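Local coordinates for uncharacterized conserved protein of COG5135 (PDB 2I51) that binds flavin mononucleotide and is related to pyridoxamine 5'-phosphate oxidase, although its own reaction remains uncharacterized, at residues L49-R62 / V152-Q164. Numbering follows the deposited sequence. Where two conformers were deposited one is given.
With FMN (flavin mononucleotide), chain C; EDO (1,2-ethanediol), chain N; EDO (1,2-ethanediol), chain H.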
loop_
_atom_site.group_PDB
_atom_site.type_symbol
_atom_site.label_atom_id
_atom_site.label_comp_id
_atom_site.label_asym_id
_atom_site.label_seq_id
_atom_site.Cartn_x
_atom_site.Cartn_y
_atom_site.Cartn_z
ATOM N N LEU A 49 10.205 6.163 17.241
ATOM C CA LEU A 49 11.516 6.512 17.747
ATOM C C LEU A 49 11.272 7.290 19.013
ATOM O O LEU A 49 10.468 8.208 19.049
ATOM C CB LEU A 49 12.256 7.348 16.723
ATOM C CG LEU A 49 13.611 7.854 17.133
ATOM C CD1 LEU A 49 14.565 6.661 17.410
ATOM C CD2 LEU A 49 14.106 8.768 16.028
ATOM N N GLU A 50 12.012 6.959 20.054
ATOM C CA GLU A 50 11.769 7.528 21.370
ATOM C C GLU A 50 11.870 9.048 21.340
ATOM O O GLU A 50 12.734 9.636 20.643
ATOM C CB GLU A 50 12.730 6.941 22.395
ATOM C CG GLU A 50 14.168 7.135 22.034
ATOM N N ASP A 51 10.962 9.689 22.072
ATOM C CA ASP A 51 10.881 11.113 22.144
ATOM C C ASP A 51 10.603 11.835 20.842
ATOM O O ASP A 51 10.846 13.045 20.717
ATOM C CB ASP A 51 12.123 11.695 22.819
ATOM C CG ASP A 51 11.800 12.215 24.197
ATOM O OD1 ASP A 51 11.227 11.435 25.011
ATOM O OD2 ASP A 51 12.062 13.414 24.428
ATOM N N THR A 52 10.026 11.112 19.875
ATOM C CA THR A 52 9.623 11.721 18.628
ATOM C C THR A 52 8.291 11.108 18.194
ATOM O O THR A 52 7.808 10.135 18.808
ATOM C CB THR A 52 10.600 11.446 17.487
ATOM O OG1 THR A 52 10.412 10.137 16.989
ATOM C CG2 THR A 52 12.113 11.632 17.932
ATOM N N ASN A 53 7.741 11.668 17.120
ATOM C CA ASN A 53 6.567 11.129 16.417
ATOM C C ASN A 53 6.951 10.404 15.106
ATOM O O ASN A 53 6.089 10.098 14.255
ATOM C CB ASN A 53 5.559 12.237 16.133
ATOM C CG ASN A 53 4.992 12.826 17.384
ATOM O OD1 ASN A 53 4.337 12.141 18.162
ATOM N ND2 ASN A 53 5.308 14.110 17.642
ATOM N N GLN A 54 8.218 10.045 14.967
ATOM C CA GLN A 54 8.690 9.300 13.799
ATOM C C GLN A 54 8.462 7.824 13.938
ATOM O O GLN A 54 8.711 7.218 14.967
ATOM C CB GLN A 54 10.147 9.568 13.539
ATOM C CG GLN A 54 10.385 11.045 13.314
ATOM C CD GLN A 54 11.539 11.331 12.361
ATOM O OE1 GLN A 54 11.537 10.861 11.251
ATOM N NE2 GLN A 54 12.444 12.199 12.758
ATOM N N LEU A 55 8.011 7.216 12.854
ATOM C CA LEU A 55 7.860 5.741 12.787
ATOM C C LEU A 55 9.135 5.088 12.271
ATOM O O LEU A 55 9.749 5.622 11.322
ATOM C CB LEU A 55 6.726 5.378 11.811
ATOM C CG LEU A 55 5.315 5.820 12.182
ATOM C CD1 LEU A 55 5.043 7.353 11.983
ATOM C CD2 LEU A 55 4.358 5.025 11.278
ATOM N N ARG A 56 9.492 3.950 12.868
ATOM C CA ARG A 56 10.691 3.168 12.531
ATOM C C ARG A 56 10.376 1.976 11.675
ATOM O O ARG A 56 9.436 1.212 11.942
ATOM C CB ARG A 56 11.377 2.638 13.810
ATOM C CG ARG A 56 11.786 3.645 14.768
ATOM C CD ARG A 56 12.718 3.037 15.829
ATOM N NE ARG A 56 12.107 1.930 16.543
ATOM C CZ ARG A 56 12.731 1.142 17.412
ATOM N NH1 ARG A 56 14.021 1.338 17.756
ATOM N NH2 ARG A 56 12.075 0.119 17.944
ATOM N N PHE A 57 11.231 1.775 10.651
ATOM C CA PHE A 57 11.237 0.588 9.824
ATOM C C PHE A 57 12.715 0.241 9.565
ATOM O O PHE A 57 13.604 1.085 9.798
ATOM C CB PHE A 57 10.583 0.885 8.484
ATOM C CG PHE A 57 9.233 1.514 8.614
ATOM C CD1 PHE A 57 8.134 0.724 8.766
ATOM C CD2 PHE A 57 9.090 2.866 8.607
ATOM C CE1 PHE A 57 6.887 1.295 8.928
ATOM C CE2 PHE A 57 7.853 3.464 8.722
ATOM C CZ PHE A 57 6.741 2.641 8.898
ATOM N N ILE A 58 12.940 -0.950 9.038
ATOM C CA ILE A 58 14.257 -1.353 8.556
ATOM C C ILE A 58 14.158 -1.738 7.101
ATOM O O ILE A 58 13.081 -2.166 6.626
ATOM C CB ILE A 58 14.844 -2.506 9.399
ATOM C CG1 ILE A 58 14.135 -3.832 9.164
ATOM C CG2 ILE A 58 14.913 -2.089 10.855
ATOM C CD1 ILE A 58 14.668 -5.049 9.985
ATOM N N THR A 59 15.272 -1.600 6.403
ATOM C CA THR A 59 15.351 -2.019 5.007
ATOM C C THR A 59 16.795 -2.242 4.635
ATOM O O THR A 59 17.710 -1.830 5.357
ATOM C CB THR A 59 14.624 -1.062 4.056
ATOM O OG1 THR A 59 14.275 -1.742 2.842
ATOM C CG2 THR A 59 15.453 0.188 3.781
ATOM N N ASP A 60 17.002 -2.918 3.520
ATOM C CA ASP A 60 18.330 -3.224 3.005
ATOM C C ASP A 60 18.782 -2.136 2.026
ATOM O O ASP A 60 18.006 -1.715 1.158
ATOM C CB ASP A 60 18.254 -4.590 2.310
ATOM C CG ASP A 60 19.588 -5.228 2.055
ATOM O OD1 ASP A 60 20.480 -4.612 1.450
ATOM O OD2 ASP A 60 19.730 -6.390 2.486
ATOM N N THR A 61 20.039 -1.677 2.134
ATOM C CA THR A 61 20.570 -0.659 1.211
ATOM C C THR A 61 20.550 -1.153 -0.233
ATOM O O THR A 61 20.600 -0.333 -1.164
ATOM C CB THR A 61 22.041 -0.247 1.497
ATOM O OG1 THR A 61 22.863 -1.409 1.397
ATOM C CG2 THR A 61 22.207 0.348 2.881
ATOM N N ARG A 62 20.546 -2.468 -0.436
ATOM C CA ARG A 62 20.571 -3.059 -1.781
ATOM C C ARG A 62 19.202 -3.074 -2.423
ATOM O O ARG A 62 19.096 -3.365 -3.619
ATOM C CB ARG A 62 21.083 -4.508 -1.705
ATOM C CG ARG A 62 22.517 -4.585 -1.213
ATOM C CD ARG A 62 22.963 -6.020 -0.961
ATOM N NE ARG A 62 22.142 -6.685 0.022
ATOM C CZ ARG A 62 22.120 -7.994 0.247
ATOM N NH1 ARG A 62 22.944 -8.807 -0.415
ATOM N NH2 ARG A 62 21.287 -8.502 1.149
ATOM N N VAL A 152 25.409 -4.389 10.137
ATOM C CA VAL A 152 26.109 -4.630 8.881
ATOM C C VAL A 152 25.888 -3.446 7.936
ATOM O O VAL A 152 24.928 -2.701 8.091
ATOM C CB VAL A 152 25.643 -5.971 8.261
ATOM C CG1 VAL A 152 25.992 -7.155 9.178
ATOM C CG2 VAL A 152 24.163 -5.919 7.945
ATOM N N PRO A 153 26.788 -3.263 6.970
ATOM C CA PRO A 153 26.745 -2.049 6.168
ATOM C C PRO A 153 25.511 -1.877 5.337
ATOM O O PRO A 153 25.135 -0.749 5.068
ATOM C CB PRO A 153 27.949 -2.179 5.253
ATOM C CG PRO A 153 28.840 -3.144 5.898
ATOM C CD PRO A 153 27.994 -4.056 6.704
ATOM N N ASN A 154 24.817 -2.961 4.999
ATOM C CA ASN A 154 23.609 -2.860 4.211
ATOM C C ASN A 154 22.336 -2.740 5.060
ATOM O O ASN A 154 21.244 -2.704 4.518
ATOM C CB ASN A 154 23.469 -4.018 3.251
ATOM C CG ASN A 154 23.514 -5.378 3.918
ATOM O OD1 ASN A 154 24.467 -5.684 4.652
ATOM N ND2 ASN A 154 22.552 -6.226 3.616
ATOM N N PHE A 155 22.482 -2.682 6.372
ATOM C CA PHE A 155 21.344 -2.410 7.248
ATOM C C PHE A 155 21.029 -0.940 7.341
ATOM O O PHE A 155 21.905 -0.145 7.707
ATOM C CB PHE A 155 21.681 -2.882 8.664
ATOM C CG PHE A 155 20.585 -2.577 9.659
ATOM C CD1 PHE A 155 19.376 -3.292 9.638
ATOM C CD2 PHE A 155 20.758 -1.622 10.660
ATOM C CE1 PHE A 155 18.372 -3.010 10.543
ATOM C CE2 PHE A 155 19.733 -1.321 11.533
ATOM C CZ PHE A 155 18.563 -2.029 11.501
ATOM N N CYS A 156 19.754 -0.576 7.070
ATOM C CA CYS A 156 19.274 0.765 7.248
ATOM C C CYS A 156 18.129 0.823 8.217
ATOM O O CYS A 156 17.249 -0.050 8.241
ATOM C CB CYS A 156 18.670 1.264 5.968
ATOM S SG CYS A 156 19.780 1.337 4.633
ATOM N N LEU A 157 18.139 1.882 9.011
ATOM C CA LEU A 157 16.969 2.346 9.776
ATOM C C LEU A 157 16.283 3.404 8.881
ATOM O O LEU A 157 16.885 4.311 8.356
ATOM C CB LEU A 157 17.378 2.992 11.104
ATOM C CG LEU A 157 16.251 3.697 11.885
ATOM C CD1 LEU A 157 15.118 2.764 12.293
ATOM C CD2 LEU A 157 16.864 4.372 13.145
ATOM N N LEU A 158 15.004 3.220 8.682
ATOM C CA LEU A 158 14.173 4.147 7.887
ATOM C C LEU A 158 13.176 4.799 8.832
ATOM O O LEU A 158 12.433 4.088 9.546
ATOM C CB LEU A 158 13.524 3.373 6.760
ATOM C CG LEU A 158 12.580 4.114 5.860
ATOM C CD1 LEU A 158 13.324 5.265 5.160
ATOM C CD2 LEU A 158 11.992 3.090 4.831
ATOM N N LEU A 159 13.177 6.124 8.886
ATOM C CA LEU A 159 12.212 6.893 9.693
ATOM C C LEU A 159 11.244 7.622 8.788
ATOM O O LEU A 159 11.685 8.230 7.802
ATOM C CB LEU A 159 12.938 7.907 10.519
ATOM C CG LEU A 159 13.951 7.347 11.496
ATOM C CD1 LEU A 159 14.728 8.552 12.152
ATOM C CD2 LEU A 159 13.371 6.409 12.570
ATOM N N LEU A 160 9.973 7.645 9.166
ATOM C CA LEU A 160 8.968 8.507 8.573
ATOM C C LEU A 160 8.495 9.522 9.601
ATOM O O LEU A 160 8.097 9.158 10.716
ATOM C CB LEU A 160 7.785 7.672 8.083
ATOM C CG LEU A 160 6.635 8.545 7.553
ATOM C CD1 LEU A 160 7.008 9.137 6.261
ATOM C CD2 LEU A 160 5.378 7.624 7.404
ATOM N N ASP A 161 8.547 10.795 9.214
ATOM C CA ASP A 161 8.048 11.910 10.040
ATOM C C ASP A 161 6.764 12.456 9.431
ATOM O O ASP A 161 6.839 13.249 8.482
ATOM C CB ASP A 161 9.064 13.041 10.123
ATOM C CG ASP A 161 8.669 14.103 11.183
ATOM O OD1 ASP A 161 7.975 13.768 12.189
ATOM O OD2 ASP A 161 9.179 15.228 11.050
ATOM N N PRO A 162 5.598 12.003 9.934
ATOM C CA PRO A 162 4.371 12.468 9.293
ATOM C C PRO A 162 4.117 13.966 9.410
ATOM O O PRO A 162 4.297 14.541 10.475
ATOM C CB PRO A 162 3.277 11.707 10.039
ATOM C CG PRO A 162 3.945 10.503 10.607
ATOM C CD PRO A 162 5.295 11.038 11.015
ATOM N N VAL A 163 3.726 14.555 8.291
ATOM C CA VAL A 163 3.194 15.905 8.373
ATOM C C VAL A 163 1.724 15.995 8.009
ATOM O O VAL A 163 1.102 17.012 8.266
ATOM C CB VAL A 163 4.028 16.914 7.567
ATOM C CG1 VAL A 163 5.458 16.899 8.027
ATOM C CG2 VAL A 163 3.920 16.643 6.078
ATOM N N GLN A 164 1.140 14.918 7.494
ATOM C CA GLN A 164 -0.277 14.875 7.246
ATOM C C GLN A 164 -0.753 13.471 7.544
ATOM O O GLN A 164 -0.106 12.499 7.122
ATOM C CB GLN A 164 -0.648 15.244 5.804
ATOM C CG GLN A 164 -2.154 15.417 5.586
ATOM C CD GLN A 164 -2.545 16.245 4.381
ATOM O OE1 GLN A 164 -3.284 15.780 3.517
ATOM N NE2 GLN A 164 -2.090 17.483 4.341
HETATM N N1 FMN C . 10.935 -5.179 3.282
HETATM C C2 FMN C . 11.707 -4.326 3.978
HETATM O O2 FMN C . 12.617 -3.682 3.446
HETATM N N3 FMN C . 11.448 -4.115 5.318
HETATM C C4 FMN C . 10.453 -4.763 5.987
HETATM O O4 FMN C . 10.129 -4.454 7.193
HETATM C C4A FMN C . 9.650 -5.646 5.282
HETATM N N5 FMN C . 8.641 -6.353 5.913
HETATM C C5A FMN C . 7.734 -7.080 5.097
HETATM C C6 FMN C . 6.652 -7.694 5.689
HETATM C C7 FMN C . 5.729 -8.454 4.952
HETATM C C7M FMN C . 4.432 -8.891 5.582
HETATM C C8 FMN C . 5.986 -8.612 3.591
HETATM C C8M FMN C . 4.890 -9.204 2.695
HETATM C C9 FMN C . 7.093 -8.009 2.991
HETATM C C9A FMN C . 7.994 -7.277 3.751
HETATM N N10 FMN C . 9.106 -6.690 3.190
HETATM C C10 FMN C . 9.894 -5.843 3.906
HETATM C "C1'" FMN C . 9.516 -6.992 1.753
HETATM C "C2'" FMN C . 9.020 -5.834 0.877
HETATM O "O2'" FMN C . 7.573 -5.844 0.786
HETATM C "C3'" FMN C . 9.657 -5.806 -0.527
HETATM O "O3'" FMN C . 9.464 -7.079 -1.110
HETATM C "C4'" FMN C . 11.168 -5.545 -0.354
HETATM O "O4'" FMN C . 11.486 -4.563 0.637
HETATM C "C5'" FMN C . 11.690 -5.022 -1.690
HETATM O "O5'" FMN C . 11.000 -3.821 -2.016
HETATM P P FMN C . 11.661 -2.764 -2.975
HETATM O O1P FMN C . 12.818 -2.094 -2.325
HETATM O O2P FMN C . 12.124 -3.565 -4.233
HETATM O O3P FMN C . 10.579 -1.833 -3.419
HETATM C C1 EDO N . 19.411 1.214 -3.778
HETATM O O1 EDO N . 18.254 1.198 -4.615
HETATM C C2 EDO N . 20.219 -0.022 -4.085
HETATM O O2 EDO N . 21.601 0.246 -3.843
HETATM C C1 EDO H . 7.260 18.201 15.574
HETATM O O1 EDO H . 8.394 18.265 14.695
HETATM C C2 EDO H . 7.514 17.208 16.696
HETATM O O2 EDO H . 7.357 15.864 16.225
HETATM O O HOH W 1 8.693 13.898 15.452
#
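Asp60 and Asn154 meet where strand 55-60 ends and strand 155-162 begins, and the carboxylate there is gripped from several directions. Arg62 binds it side-on, NE to Asp60 OD1 and NH2 to Asp60 OD2, the latter at 2.9 Å, while Asn154 ND2 reaches OD2 at 3.0 Å from the opposite face of the carboxylate plane. OD1 also accepts from the backbone N of Arg62, closing an Asx turn; Asn154 ND2 has a second acceptor in Phe125 O. Next door, Thr61 N donates to Asn154 O (2.9 Å), carrying the pairing one step beyond the strands.

Between strands 55-60 and 155-162 runs a regular antiparallel ladder. Leu55-Leu160, Phe57-Leu158 and Thr59-Cys156 are hydrogen-bonded pairs, the straightest link being Leu158 N to Phe57 O at 173°.

Side chains then pack on both faces. Beside Arg56, Ile58 sets CG2 3.6 Å from CE1 of the Phe155 ring, and Leu159 splits its methyls between Leu49 CD2 and Arg56 CG. On the other face the Phe57 ring turns its edge to Leu160 CB, and Leu55 CD1 lies 3.6 Å from Pro162 CG. Leu96 and Leu94 of strand 86-97 cover the Cys156, Leu158 and Leu160 side.

The flavin reads the outer edge of strand 55-60: FMN N3 donates to Ile58 O almost linearly (176°), and Thr59 OG1 donates to FMN O2 at 2.6 Å. Lys65, also bonded to Thr59 OG1, is among the other FMN partners, as are Gln87 and Arg89 of the second subunit. A sheet edge thus holds the flavin pyrimidine at a dimer interface, as in the pyridoxamine 5'-phosphate oxidase-like fold.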